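Local coordinates for protein glycerate dehydrogenase (Bacillus sp. 5mfcol3.1, PDB 6P2I) that reduces acyclic imino acids asymmetrically with NADPH as cofactor, probably giving D-amino acids such as D-arginine, at residues Ser14-Ile17 and Asn18-Glu22; Gln182-Ile186 and Thr187-Lys191; Leu255-Lys259 and Asp260-Ile264. One frame throughout, in Å; residues are numbered along the deposited sequence.

Interaction 1. Residues Ser14-Ile17 and Asn18-Glu22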
# COMPACT_ATOMS: atom_id res chain seq x y z
N SER A 14 1.14 30.79 -9.29
CA SER A 14 0.89 32.12 -9.82
C SER A 14 -0.59 32.36 -10.09
O SER A 14 -1.10 33.46 -9.86
CB SER A 14 1.68 32.33 -11.11
OG SER A 14 3.07 32.35 -10.85
N TRP A 15 -1.30 31.34 -10.60
CA TRP A 15 -2.70 31.57 -10.94
C TRP A 15 -3.53 31.90 -9.71
O TRP A 15 -4.46 32.71 -9.79
CB TRP A 15 -3.28 30.37 -11.70
CG TRP A 15 -3.67 29.16 -10.90
CD1 TRP A 15 -2.94 28.00 -10.75
CD2 TRP A 15 -4.90 28.94 -10.20
NE1 TRP A 15 -3.64 27.09 -9.99
CE2 TRP A 15 -4.85 27.64 -9.64
CE3 TRP A 15 -6.05 29.71 -9.99
CZ2 TRP A 15 -5.88 27.11 -8.87
CZ3 TRP A 15 -7.08 29.18 -9.23
CH2 TRP A 15 -6.99 27.89 -8.68
N VAL A 16 -3.16 31.35 -8.55
CA VAL A 16 -3.87 31.65 -7.32
C VAL A 16 -3.51 33.03 -6.81
O VAL A 16 -4.38 33.79 -6.37
CB VAL A 16 -3.58 30.58 -6.26
CG1 VAL A 16 -4.22 30.96 -4.93
CG2 VAL A 16 -4.09 29.23 -6.72
N ILE A 17 -2.22 33.38 -6.85
CA ILE A 17 -1.82 34.73 -6.47
C ILE A 17 -2.55 35.76 -7.32
O ILE A 17 -3.06 36.76 -6.81
CB ILE A 17 -0.29 34.88 -6.57
CG1 ILE A 17 0.39 33.96 -5.55
CG2 ILE A 17 0.14 36.35 -6.36
CD1 ILE A 17 1.88 33.83 -5.73
N ASN A 18 -2.63 35.52 -8.63
CA ASN A 18 -3.32 36.47 -9.50
C ASN A 18 -4.81 36.52 -9.17
O ASN A 18 -5.41 37.60 -9.14
CB ASN A 18 -3.12 36.08 -10.97
CG ASN A 18 -1.67 36.22 -11.41
OD1 ASN A 18 -0.91 36.99 -10.85
ND2 ASN A 18 -1.29 35.46 -12.45
N LYS A 19 -5.42 35.36 -8.92
CA LYS A 19 -6.84 35.33 -8.60
C LYS A 19 -7.14 36.09 -7.30
O LYS A 19 -8.09 36.87 -7.23
CB LYS A 19 -7.32 33.88 -8.51
CG LYS A 19 -8.75 33.74 -8.03
CD LYS A 19 -9.72 34.38 -9.00
CE LYS A 19 -10.19 33.39 -10.03
NZ LYS A 19 -11.08 32.35 -9.44
N ILE A 20 -6.33 35.87 -6.26
CA ILE A 20 -6.67 36.51 -5.00
C ILE A 20 -6.47 38.02 -5.08
O ILE A 20 -7.21 38.79 -4.46
CB ILE A 20 -5.87 35.86 -3.86
CG1 ILE A 20 -6.28 34.39 -3.72
CG2 ILE A 20 -6.11 36.60 -2.54
CD1 ILE A 20 -5.51 33.64 -2.63
N ASN A 21 -5.50 38.47 -5.88
CA ASN A 21 -5.35 39.91 -6.09
C ASN A 21 -6.55 40.51 -6.83
O ASN A 21 -6.69 41.73 -6.86
CB ASN A 21 -4.05 40.18 -6.85
CG ASN A 21 -2.85 40.31 -5.93
OD1 ASN A 21 -2.85 41.11 -5.00
ND2 ASN A 21 -1.82 39.50 -6.16
N GLU A 22 -7.43 39.67 -7.41
CA GLU A 22 -8.67 40.22 -7.95
C GLU A 22 -9.64 40.64 -6.85
O GLU A 22 -10.49 41.51 -7.07
CB GLU A 22 -9.37 39.21 -8.86
CG GLU A 22 -8.60 38.85 -10.11
CD GLU A 22 -9.22 37.66 -10.86
OE1 GLU A 22 -8.50 37.03 -11.65
OE2 GLU A 22 -10.43 37.38 -10.65
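Val16 and Ile20 lie side by side, one turn apart on helix 14-23. This helix is the crossover of the beta-alpha-beta unit that runs from strand 2-5 to strand 25-28. The apolar part of the contact is small. Val16 CG1 meets Ile20 CD1 at 3.8 Å, the two side chains pointing the same way. CG1 of Val16 is anti to the backbone N (chi1 175°), which leaves CG2 beside that N. There Val16 CG2 sits over the centre of the Trp15 ring, 3.3 Å above its plane. Both branches of Val16 are thus used. Val16 and Ile20 also face helix 280-298, where they touch Met287 and Ile294 respectively. Trp15 packs on the same helix, and its NE1 is hydrogen-bonded to Glu284.

The backbone part is regular alpha-helical bonding. Asn18 N donates to Ser14 O at 2.8 Å, and this bond is close to straight (165° at the hydrogen). Lys19 N bonds to Trp15 O, and Ile20 N to Val16 O, both spanning four residues. The Asn18 side chain folds back past Ser14 O. Asn18 CG comes to 3.2 Å from Ser14 O, but the angle at ND2 is too poor for a hydrogen bond.

The polar side-chain part belongs to Asn21. Its side chain runs alongside that of Ile17, with Asn21 ND2 3.7 Å from Ile17 CG2. OD1 accepts from Phe26 N, so the amide ties this turn of the helix to strand 25-28. The carbonyl of Ile17 is gripped by one residue through two donors. Asn21 N reaches Ile17 O at 3.1 Å with good geometry. Asn21 ND2 also lies 3.1 Å from Ile17 O, but the angle of only 122° at its hydrogen makes that second bond weak.

Interaction 2. Residues Gln182-Ile186 and Thr187-Lys191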
# COMPACT_ATOMS: atom_id res chain seq x y z
N GLN A 182 -20.25 -0.06 10.94
CA GLN A 182 -20.85 -0.54 12.18
C GLN A 182 -20.22 0.22 13.34
O GLN A 182 -19.02 0.11 13.58
CB GLN A 182 -20.64 -2.04 12.35
CG GLN A 182 -21.08 -2.56 13.70
CD GLN A 182 -22.49 -3.11 13.68
OE1 GLN A 182 -23.47 -2.37 13.59
NE2 GLN A 182 -22.61 -4.43 13.74
N GLN A 183 -21.02 1.00 14.05
CA GLN A 183 -20.46 1.88 15.06
C GLN A 183 -20.46 1.21 16.43
O GLN A 183 -21.43 0.56 16.83
CB GLN A 183 -21.20 3.22 15.07
CG GLN A 183 -20.86 3.97 13.80
CD GLN A 183 -21.80 5.10 13.45
OE1 GLN A 183 -22.44 5.07 12.40
NE2 GLN A 183 -21.85 6.13 14.30
N VAL A 184 -19.33 1.35 17.13
CA VAL A 184 -19.06 0.69 18.40
C VAL A 184 -18.39 1.69 19.33
O VAL A 184 -17.97 2.77 18.90
CB VAL A 184 -18.15 -0.55 18.21
CG1 VAL A 184 -18.80 -1.55 17.26
CG2 VAL A 184 -16.80 -0.11 17.68
N ASP A 185 -18.28 1.33 20.61
CA ASP A 185 -17.47 2.16 21.50
C ASP A 185 -15.99 1.82 21.34
O ASP A 185 -15.61 0.86 20.67
CB ASP A 185 -17.97 2.06 22.96
CG ASP A 185 -17.61 0.74 23.65
OD1 ASP A 185 -17.01 -0.17 23.05
OD2 ASP A 185 -17.96 0.61 24.84
N ILE A 186 -15.13 2.65 21.95
CA ILE A 186 -13.70 2.56 21.65
C ILE A 186 -13.09 1.28 22.23
O ILE A 186 -12.14 0.72 21.66
CB ILE A 186 -12.96 3.82 22.15
CG1 ILE A 186 -11.52 3.84 21.63
CG2 ILE A 186 -12.98 3.91 23.69
CD1 ILE A 186 -11.00 5.25 21.33
N THR A 187 -13.62 0.79 23.35
CA THR A 187 -13.12 -0.45 23.94
C THR A 187 -13.35 -1.61 22.98
O THR A 187 -12.42 -2.39 22.70
CB THR A 187 -13.79 -0.71 25.28
OG1 THR A 187 -13.40 0.31 26.22
CG2 THR A 187 -13.41 -2.07 25.84
N GLU A 188 -14.57 -1.75 22.47
CA GLU A 188 -14.83 -2.79 21.48
C GLU A 188 -13.99 -2.58 20.23
O GLU A 188 -13.47 -3.54 19.66
CB GLU A 188 -16.31 -2.86 21.12
CG GLU A 188 -16.60 -4.00 20.17
CD GLU A 188 -18.06 -4.20 19.90
OE1 GLU A 188 -18.88 -3.42 20.42
OE2 GLU A 188 -18.40 -5.16 19.16
N LEU A 189 -13.85 -1.33 19.78
CA LEU A 189 -13.04 -1.09 18.59
C LEU A 189 -11.62 -1.60 18.79
O LEU A 189 -11.06 -2.27 17.92
CB LEU A 189 -13.03 0.39 18.23
CG LEU A 189 -12.43 0.75 16.87
CD1 LEU A 189 -13.14 1.98 16.32
CD2 LEU A 189 -10.90 0.98 16.92
N MET A 190 -11.01 -1.27 19.94
CA MET A 190 -9.64 -1.70 20.19
C MET A 190 -9.54 -3.22 20.30
O MET A 190 -8.54 -3.80 19.88
CB MET A 190 -9.10 -1.04 21.47
CG MET A 190 -9.08 0.49 21.42
SD MET A 190 -8.07 1.16 20.09
CE MET A 190 -6.42 0.83 20.70
N LYS A 191 -10.57 -3.87 20.85
CA LYS A 191 -10.52 -5.32 21.02
C LYS A 191 -10.70 -6.05 19.70
O LYS A 191 -10.06 -7.09 19.46
CB LYS A 191 -11.60 -5.78 22.00
CG LYS A 191 -11.31 -5.49 23.47
CD LYS A 191 -12.51 -5.91 24.31
CE LYS A 191 -12.26 -5.68 25.79
NZ LYS A 191 -13.54 -5.77 26.57
O HOH W 1 -19.62 -1.15 21.40
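Glu188 reaches back along the chain to Asp185 and Val184, across the first turn of helix 186-192. Glu188 CB lies 3.4 Å from Asp185 OD1. CG is anti to the backbone N (chi1 -176°), and the chain runs on extended, which carries the carboxylate back to Val184. There Glu188 CD meets Val184 CG1 at 3.8 Å, the two side chains crossing at about a right angle. Glu188 OE1 touches the same methyl and accepts a short hydrogen bond, 2.6 Å, from water 1. That water also accepts from Asp185 N, so it bridges the tip of Glu188 to the backbone just before the helix. OE2 has a long, weak ion pair with Lys192.

Asp185 is the N-cap. Its OD1 accepts from Glu188 N at 3.0 Å, and the bond is nearly straight (167°). The two carboxylates stand almost perpendicular, with Asp185 OD1 4.6 Å from Glu188 OE1. The like charges are probably eased by the capped amide and the water. The first helical bonds follow, Leu189 N to Asp185 O and Met190 N to Ile186 O.

The rest of the side-chain packing is apolar. Val184 CG2 meets Leu189 CB at 3.8 Å, and Ile186 CG1 lies alongside Met190 CG. Ile186 and Leu189 pack against Leu171 of strand 167-171 and Ile148 of strand 144-148. Leu189 and Met190 also touch Ile196 of strand 195-198. The capped turn thus leads from edge strand 182-183 into a helix laid on the parallel sheet of the Rossmann-type nucleotide-binding domain.

Interaction 3. Residues Leu255-Lys259 and Asp260-Ile264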
# COMPACT_ATOMS: atom_id res chain seq x y z
N LEU A 255 4.60 12.19 14.70
CA LEU A 255 5.02 11.85 16.05
C LEU A 255 4.99 13.13 16.87
O LEU A 255 5.06 14.23 16.32
CB LEU A 255 6.44 11.26 16.11
CG LEU A 255 6.75 10.02 15.27
CD1 LEU A 255 8.22 9.75 15.42
CD2 LEU A 255 5.94 8.85 15.75
N THR A 256 4.90 12.99 18.20
CA THR A 256 4.88 14.20 19.03
C THR A 256 6.20 14.96 18.94
O THR A 256 6.23 16.19 19.13
CB THR A 256 4.56 13.87 20.49
OG1 THR A 256 5.63 13.13 21.08
CG2 THR A 256 3.27 13.07 20.60
N TYR A 257 7.30 14.26 18.68
CA TYR A 257 8.59 14.85 18.37
C TYR A 257 9.41 13.80 17.63
O TYR A 257 9.09 12.62 17.67
CB TYR A 257 9.32 15.34 19.63
CG TYR A 257 9.79 14.23 20.55
CD1 TYR A 257 8.90 13.61 21.42
CD2 TYR A 257 11.11 13.80 20.54
CE1 TYR A 257 9.32 12.59 22.26
CE2 TYR A 257 11.54 12.79 21.39
CZ TYR A 257 10.64 12.19 22.24
OH TYR A 257 11.06 11.19 23.08
N TYR A 258 10.47 14.25 16.96
CA TYR A 258 11.26 13.36 16.12
C TYR A 258 12.68 13.15 16.64
O TYR A 258 13.08 12.01 16.86
CB TYR A 258 11.28 13.87 14.67
CG TYR A 258 9.98 13.57 13.97
CD1 TYR A 258 8.87 14.38 14.17
CD2 TYR A 258 9.86 12.47 13.12
CE1 TYR A 258 7.68 14.12 13.55
CE2 TYR A 258 8.66 12.19 12.49
CZ TYR A 258 7.58 13.02 12.70
OH TYR A 258 6.38 12.76 12.08
N LYS A 259 13.45 14.22 16.85
CA LYS A 259 14.84 14.04 17.27
C LYS A 259 14.90 13.24 18.57
O LYS A 259 14.25 13.58 19.56
CB LYS A 259 15.53 15.40 17.46
CG LYS A 259 16.98 15.27 17.90
CD LYS A 259 17.76 16.56 17.75
CE LYS A 259 19.21 16.38 18.20
NZ LYS A 259 19.92 15.35 17.39
N ASP A 260 15.66 12.14 18.53
CA ASP A 260 15.91 11.26 19.67
C ASP A 260 14.66 10.55 20.17
O ASP A 260 14.68 9.97 21.27
CB ASP A 260 16.57 12.02 20.84
CG ASP A 260 17.97 12.50 20.50
OD1 ASP A 260 18.64 11.85 19.68
OD2 ASP A 260 18.40 13.53 21.07
N ASN A 261 13.58 10.56 19.41
CA ASN A 261 12.39 9.81 19.79
C ASN A 261 12.68 8.32 19.66
O ASN A 261 13.06 7.87 18.57
CB ASN A 261 11.19 10.20 18.93
CG ASN A 261 9.87 9.66 19.47
OD1 ASN A 261 9.77 8.51 19.90
ND2 ASN A 261 8.84 10.50 19.43
N PRO A 262 12.53 7.53 20.73
CA PRO A 262 12.87 6.10 20.65
C PRO A 262 12.09 5.34 19.59
O PRO A 262 12.56 4.29 19.13
CB PRO A 262 12.54 5.59 22.06
CG PRO A 262 12.59 6.81 22.93
CD PRO A 262 12.10 7.93 22.08
N ILE A 263 10.92 5.83 19.18
CA ILE A 263 10.17 5.14 18.13
C ILE A 263 10.97 5.07 16.83
O ILE A 263 10.83 4.12 16.05
CB ILE A 263 8.80 5.83 17.93
CG1 ILE A 263 7.92 5.59 19.16
CG2 ILE A 263 8.11 5.35 16.65
CD1 ILE A 263 6.57 6.24 19.08
N ILE A 264 11.86 6.05 16.61
CA ILE A 264 12.72 6.05 15.42
C ILE A 264 13.63 4.82 15.38
O ILE A 264 14.11 4.44 14.30
CB ILE A 264 13.52 7.37 15.36
CG1 ILE A 264 12.78 8.39 14.49
CG2 ILE A 264 14.93 7.18 14.84
CD1 ILE A 264 11.47 8.80 15.05
O HOH W 2 14.07 11.22 23.95
O HOH W 3 20.02 12.70 16.75
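The amide of Asn261 lies over the face of the Tyr257 ring while bonding to the backbone of the same tyrosine. Asn261 CG is anti to the backbone N (chi1 -168°), which sends the amide over the ring. Asn261 ND2 sits 3.5 Å above the Tyr257 ring plane, over its centre, with amide and ring only 24° apart. Asn261 ND2 donates to Tyr257 O at 2.8 Å and also bonds to Glu235 of helix 235-243. Asn261 CB adds a CH-pi contact, 4.0 Å from the Tyr257 ring centroid. Asn261 OD1 accepts from Ile263 N at 3.0 Å. An alanine here is likely to leave Tyr257 O and Ile263 N without these mates and to open a gap under the ring. Leu255 CD1 and Ile264 CD1 are packed tightly, at 3.4 Å. Ile264 O accepts from Arg125 of the second subunit. Asn261 N donates to Tyr258 O at 3.0 Å, from above the carbonyl plane, and closes a type II beta turn, with Asp260 at its left-handed position (phi 65°). The type II turn thus runs directly into an Asx turn and a short 3-10 segment, in the loop between strands 249-252 and 269-271 of the Rossmann-type domain.

The three contacts follow one another along the chain and do not touch. Interaction 1 belongs to the five-stranded parallel sheet region. Interactions 2 and 3 belong to the nucleotide-binding domain, built on a seven-stranded parallel sheet. The centres of interactions 1 and 2 are about 46 Å apart, on opposite sides of the chain's centre. Interactions 2 and 3 are closer, with nearest atoms about 14 Å apart. None of their residues lines the D-arginine pocket. The side chain of Ile186 is about 7 Å from the bound NADP, and that of Tyr258 about 9 Å. A bound D-arginine is about 11 Å from the Tyr258 side chain, and one is about 12 Å from that of Val16.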